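Local atomic coordinates of NAD(P)H-flavin oxidoreductase (Agrobacterium tumefaciens str. C58, PDB entry 2FRE), a protein that binds flavin mononucleotide and probably uses it to carry reducing equivalents from NAD(P)H, as in flavin-dependent oxidoreductases of the nitroreductase family. Residues L37-A42 with L128-H133. Sequence-based numbering, arbitrary orientation.
With FMN (flavin mononucleotide), chain C.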
ATOM      1  N   LEU A  37       5.011   9.197 -15.612  1.00 25.33           N
ATOM      2  CA  LEU A  37       6.295   8.641 -15.216  1.00 25.12           C
ATOM      3  C   LEU A  37       6.656   9.032 -13.767  1.00 24.97           C
ATOM      4  O   LEU A  37       7.152   8.199 -12.987  1.00 25.36           O
ATOM      5  CB  LEU A  37       7.378   9.027 -16.248  1.00 25.20           C
ATOM      6  CG  LEU A  37       7.240   8.303 -17.606  1.00 26.30           C
ATOM      7  CD1 LEU A  37       8.203   8.859 -18.631  1.00 27.42           C
ATOM      8  CD2 LEU A  37       7.459   6.791 -17.489  1.00 25.95           C
ATOM      9  N   THR A  38       6.340  10.263 -13.379  1.00 24.56           N
ATOM     10  CA  THR A  38       6.517  10.703 -11.992  1.00 24.46           C
ATOM     11  C   THR A  38       5.683   9.846 -11.036  1.00 24.40           C
ATOM     12  O   THR A  38       6.180   9.364  -9.998  1.00 24.05           O
ATOM     13  CB  THR A  38       6.183  12.209 -11.841  1.00 24.33           C
ATOM     14  OG1 THR A  38       6.969  12.965 -12.766  1.00 23.92           O
ATOM     15  CG2 THR A  38       6.503  12.709 -10.443  1.00 24.64           C
ATOM     16  N   ILE A  39       4.423   9.628 -11.417  1.00 24.30           N
ATOM     17  CA  ILE A  39       3.490   8.798 -10.645  1.00 24.69           C
ATOM     18  C   ILE A  39       4.020   7.388 -10.452  1.00 24.67           C
ATOM     19  O   ILE A  39       4.014   6.883  -9.342  1.00 24.11           O
ATOM     20  CB  ILE A  39       2.090   8.774 -11.302  1.00 24.27           C
ATOM     21  CG1 ILE A  39       1.445  10.163 -11.146  1.00 24.41           C
ATOM     22  CG2 ILE A  39       1.203   7.683 -10.672  1.00 23.87           C
ATOM     23  CD1 ILE A  39       0.190  10.351 -11.932  1.00 25.14           C
ATOM     24  N   LEU A  40       4.486   6.764 -11.528  1.00 24.94           N
ATOM     25  CA  LEU A  40       5.025   5.415 -11.439  1.00 25.09           C
ATOM     26  C   LEU A  40       6.393   5.388 -10.751  1.00 24.60           C
ATOM     27  O   LEU A  40       6.734   4.415 -10.095  1.00 23.90           O
ATOM     28  CB  LEU A  40       5.061   4.754 -12.827  1.00 25.88           C
ATOM     29  CG  LEU A  40       3.694   4.532 -13.487  1.00 27.04           C
ATOM     30  CD1 LEU A  40       3.839   3.837 -14.868  1.00 28.50           C
ATOM     31  CD2 LEU A  40       2.739   3.771 -12.618  1.00 27.92           C
ATOM     32  N   ASP A  41       7.157   6.479 -10.858  1.00 24.78           N
ATOM     33  CA  ASP A  41       8.432   6.610 -10.151  1.00 24.92           C
ATOM     34  C   ASP A  41       8.191   6.594  -8.633  1.00 24.92           C
ATOM     35  O   ASP A  41       8.831   5.850  -7.901  1.00 24.31           O
ATOM     36  CB  ASP A  41       9.154   7.906 -10.582  1.00 25.17           C
ATOM     37  CG  ASP A  41      10.621   7.911 -10.230  1.00 25.60           C
ATOM     38  OD1 ASP A  41      11.156   6.885  -9.745  1.00 27.20           O
ATOM     39  OD2 ASP A  41      11.258   8.948 -10.464  1.00 26.67           O
ATOM     40  N   ALA A  42       7.215   7.365  -8.168  1.00 24.59           N
ATOM     41  CA  ALA A  42       6.853   7.344  -6.745  1.00 24.79           C
ATOM     42  C   ALA A  42       6.417   5.945  -6.279  1.00 24.99           C
ATOM     43  O   ALA A  42       6.840   5.459  -5.211  1.00 25.36           O
ATOM     44  CB  ALA A  42       5.757   8.395  -6.459  1.00 25.23           C
ATOM     45  N   LEU A 128      -0.136  15.570  -7.769  1.00 25.21           N
ATOM     46  CA  LEU A 128      -0.063  16.260  -9.062  1.00 25.67           C
ATOM     47  C   LEU A 128      -1.391  16.840  -9.549  1.00 25.50           C
ATOM     48  O   LEU A 128      -1.432  17.480 -10.594  1.00 26.16           O
ATOM     49  CB  LEU A 128       0.502  15.303 -10.128  1.00 25.83           C
ATOM     50  CG  LEU A 128       1.969  14.924  -9.934  1.00 26.56           C
ATOM     51  CD1 LEU A 128       2.334  13.824 -10.896  1.00 27.82           C
ATOM     52  CD2 LEU A 128       2.863  16.154 -10.131  1.00 28.91           C
ATOM     53  N   GLY A 129      -2.469  16.629  -8.801  1.00 24.98           N
ATOM     54  CA  GLY A 129      -3.749  17.217  -9.139  1.00 25.59           C
ATOM     55  C   GLY A 129      -4.674  16.256  -9.845  1.00 25.49           C
ATOM     56  O   GLY A 129      -5.716  16.663 -10.370  1.00 25.46           O
ATOM     57  N   TYR A 130      -4.305  14.975  -9.852  1.00 25.26           N
ATOM     58  CA  TYR A 130      -5.122  13.931 -10.489  1.00 25.44           C
ATOM     59  C   TYR A 130      -5.804  13.088  -9.432  1.00 25.65           C
ATOM     60  O   TYR A 130      -5.588  13.282  -8.240  1.00 24.78           O
ATOM     61  CB  TYR A 130      -4.242  13.028 -11.362  1.00 25.45           C
ATOM     62  CG  TYR A 130      -3.504  13.796 -12.423  1.00 25.79           C
ATOM     63  CD1 TYR A 130      -4.183  14.378 -13.467  1.00 25.76           C
ATOM     64  CD2 TYR A 130      -2.123  13.954 -12.366  1.00 25.97           C
ATOM     65  CE1 TYR A 130      -3.513  15.094 -14.440  1.00 26.56           C
ATOM     66  CE2 TYR A 130      -1.446  14.665 -13.327  1.00 25.96           C
ATOM     67  CZ  TYR A 130      -2.142  15.245 -14.357  1.00 26.29           C
ATOM     68  OH  TYR A 130      -1.486  15.942 -15.328  1.00 23.93           O
ATOM     69  N   HIS A 131      -6.648  12.171  -9.878  1.00 25.77           N
ATOM     70  CA  HIS A 131      -7.189  11.128  -9.019  1.00 26.54           C
ATOM     71  C   HIS A 131      -6.984   9.773  -9.656  1.00 26.61           C
ATOM     72  O   HIS A 131      -7.224   9.604 -10.869  1.00 26.75           O
ATOM     73  CB  HIS A 131      -8.684  11.364  -8.756  1.00 27.02           C
ATOM     74  CG  HIS A 131      -8.964  12.633  -8.003  1.00 27.60           C
ATOM     75  ND1 HIS A 131      -8.983  13.868  -8.612  1.00 26.73           N
ATOM     76  CD2 HIS A 131      -9.171  12.864  -6.686  1.00 26.10           C
ATOM     77  CE1 HIS A 131      -9.215  14.802  -7.713  1.00 25.86           C
ATOM     78  NE2 HIS A 131      -9.344  14.220  -6.534  1.00 28.37           N
ATOM     79  N   ALA A 132      -6.565   8.809  -8.835  1.00 26.44           N
ATOM     80  CA  ALA A 132      -6.403   7.419  -9.263  1.00 27.28           C
ATOM     81  C   ALA A 132      -7.572   6.604  -8.702  1.00 28.17           C
ATOM     82  O   ALA A 132      -8.098   6.935  -7.643  1.00 31.62           O
ATOM     83  CB  ALA A 132      -5.109   6.853  -8.777  1.00 27.77           C
ATOM     84  N   HIS A 133      -8.002   5.583  -9.423  1.00 26.51           N
ATOM     85  CA  HIS A 133      -9.163   4.781  -9.012  1.00 26.03           C
ATOM     86  C   HIS A 133      -8.855   3.319  -9.301  1.00 26.26           C
ATOM     87  O   HIS A 133      -8.659   2.926 -10.453  1.00 25.43           O
ATOM     88  CB  HIS A 133     -10.393   5.256  -9.765  1.00 25.64           C
ATOM     89  CG  HIS A 133     -11.699   4.767  -9.212  1.00 23.25           C
ATOM     90  ND1 HIS A 133     -11.913   3.467  -8.799  1.00 25.04           N
ATOM     91  CD2 HIS A 133     -12.881   5.400  -9.064  1.00 21.87           C
ATOM     92  CE1 HIS A 133     -13.173   3.333  -8.409  1.00 20.25           C
ATOM     93  NE2 HIS A 133     -13.777   4.492  -8.552  1.00 24.22           N
TER
HETATM   94  N1  FMN C1151     -14.220   0.854  -7.732  1.00 23.30           N
HETATM   95  C2  FMN C1151     -15.076   0.565  -8.794  1.00 24.22           C
HETATM   96  O2  FMN C1151     -15.938   1.384  -9.133  1.00 23.42           O
HETATM   97  N3  FMN C1151     -14.988  -0.643  -9.463  1.00 23.04           N
HETATM   98  C4  FMN C1151     -14.053  -1.584  -9.124  1.00 24.24           C
HETATM   99  O4  FMN C1151     -13.856  -2.551  -9.887  1.00 21.59           O
HETATM  100  C4A FMN C1151     -13.185  -1.287  -8.051  1.00 23.99           C
HETATM  101  N5  FMN C1151     -12.224  -2.206  -7.667  1.00 24.61           N
HETATM  102  C5A FMN C1151     -11.332  -1.870  -6.663  1.00 23.63           C
HETATM  103  C6  FMN C1151     -10.350  -2.779  -6.310  1.00 24.06           C
HETATM  104  C7  FMN C1151      -9.438  -2.478  -5.320  1.00 23.60           C
HETATM  105  C7M FMN C1151      -8.153  -3.259  -5.373  1.00 25.25           C
HETATM  106  C8  FMN C1151      -9.505  -1.258  -4.639  1.00 23.34           C
HETATM  107  C8M FMN C1151      -8.269  -0.677  -3.995  1.00 19.94           C
HETATM  108  C9  FMN C1151     -10.488  -0.340  -4.983  1.00 23.70           C
HETATM  109  C9A FMN C1151     -11.423  -0.657  -5.988  1.00 23.25           C
HETATM  110  N10 FMN C1151     -12.412   0.242  -6.324  1.00 23.46           N
HETATM  111  C10 FMN C1151     -13.275  -0.068  -7.368  1.00 23.02           C
HETATM  112  C1' FMN C1151     -12.606   1.525  -5.554  1.00 20.93           C
HETATM  113  C2' FMN C1151     -12.963   1.345  -4.080  1.00 19.72           C
HETATM  114  O2' FMN C1151     -14.344   1.059  -3.892  1.00 20.99           O
HETATM  115  C3' FMN C1151     -12.544   2.586  -3.295  1.00 19.72           C
HETATM  116  O3' FMN C1151     -11.129   2.719  -3.331  1.00 20.60           O
HETATM  117  C4' FMN C1151     -13.062   2.530  -1.862  1.00 19.45           C
HETATM  118  O4' FMN C1151     -14.478   2.587  -1.845  1.00 23.17           O
HETATM  119  C5' FMN C1151     -12.512   3.641  -0.976  1.00 19.87           C
HETATM  120  O5' FMN C1151     -12.867   4.918  -1.482  1.00 18.36           O
HETATM  121  P   FMN C1151     -11.747   6.023  -1.818  1.00 19.61           P
HETATM  122  O1P FMN C1151     -11.177   6.472  -0.483  1.00 17.76           O
HETATM  123  O2P FMN C1151     -10.642   5.387  -2.645  1.00 19.42           O
HETATM  124  O3P FMN C1151     -12.442   7.123  -2.574  1.00 20.30           O
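Ile39 and Leu128 make the closest approach of this small apolar contact, their side chains lying aslant to one another, with Leu128 CD1 3.8 Å from Ile39 CG1. Leu128 CD1 also lies 4.3 Å from Thr38 CB, so one branch of the leucine bridges two successive residues of the helix. In Ile39, CG1 stands anti to the carbonyl carbon (chi1 -70°), which lays CG1 against Leu128 and carries CD1 on to Tyr130. Ile39 CD1 approaches the Tyr130 ring obliquely, 4.3 Å from Tyr130 CD2. The polar ends turn elsewhere: Tyr130 OH is hydrogen-bonded to His35 ND1, one turn back from Ile39, and Thr38 OG1 to Glu34 O, which ties the threonine hydroxyl into its own helix. Gly129, with positive phi (100°), ends helix 110-127 in a Schellman motif and swings the chain from Leu128 to Tyr130. Strand 131-135 then carries the chain through His133, which lines the FMN pocket. Helix 33-44 packs against the C-terminal part of helix 110-127, Ile39 also touching Leu121 and Ala125, while strand 131-135 pairs with strand 153-162 and Pro12 of the second subunit packs on Thr38.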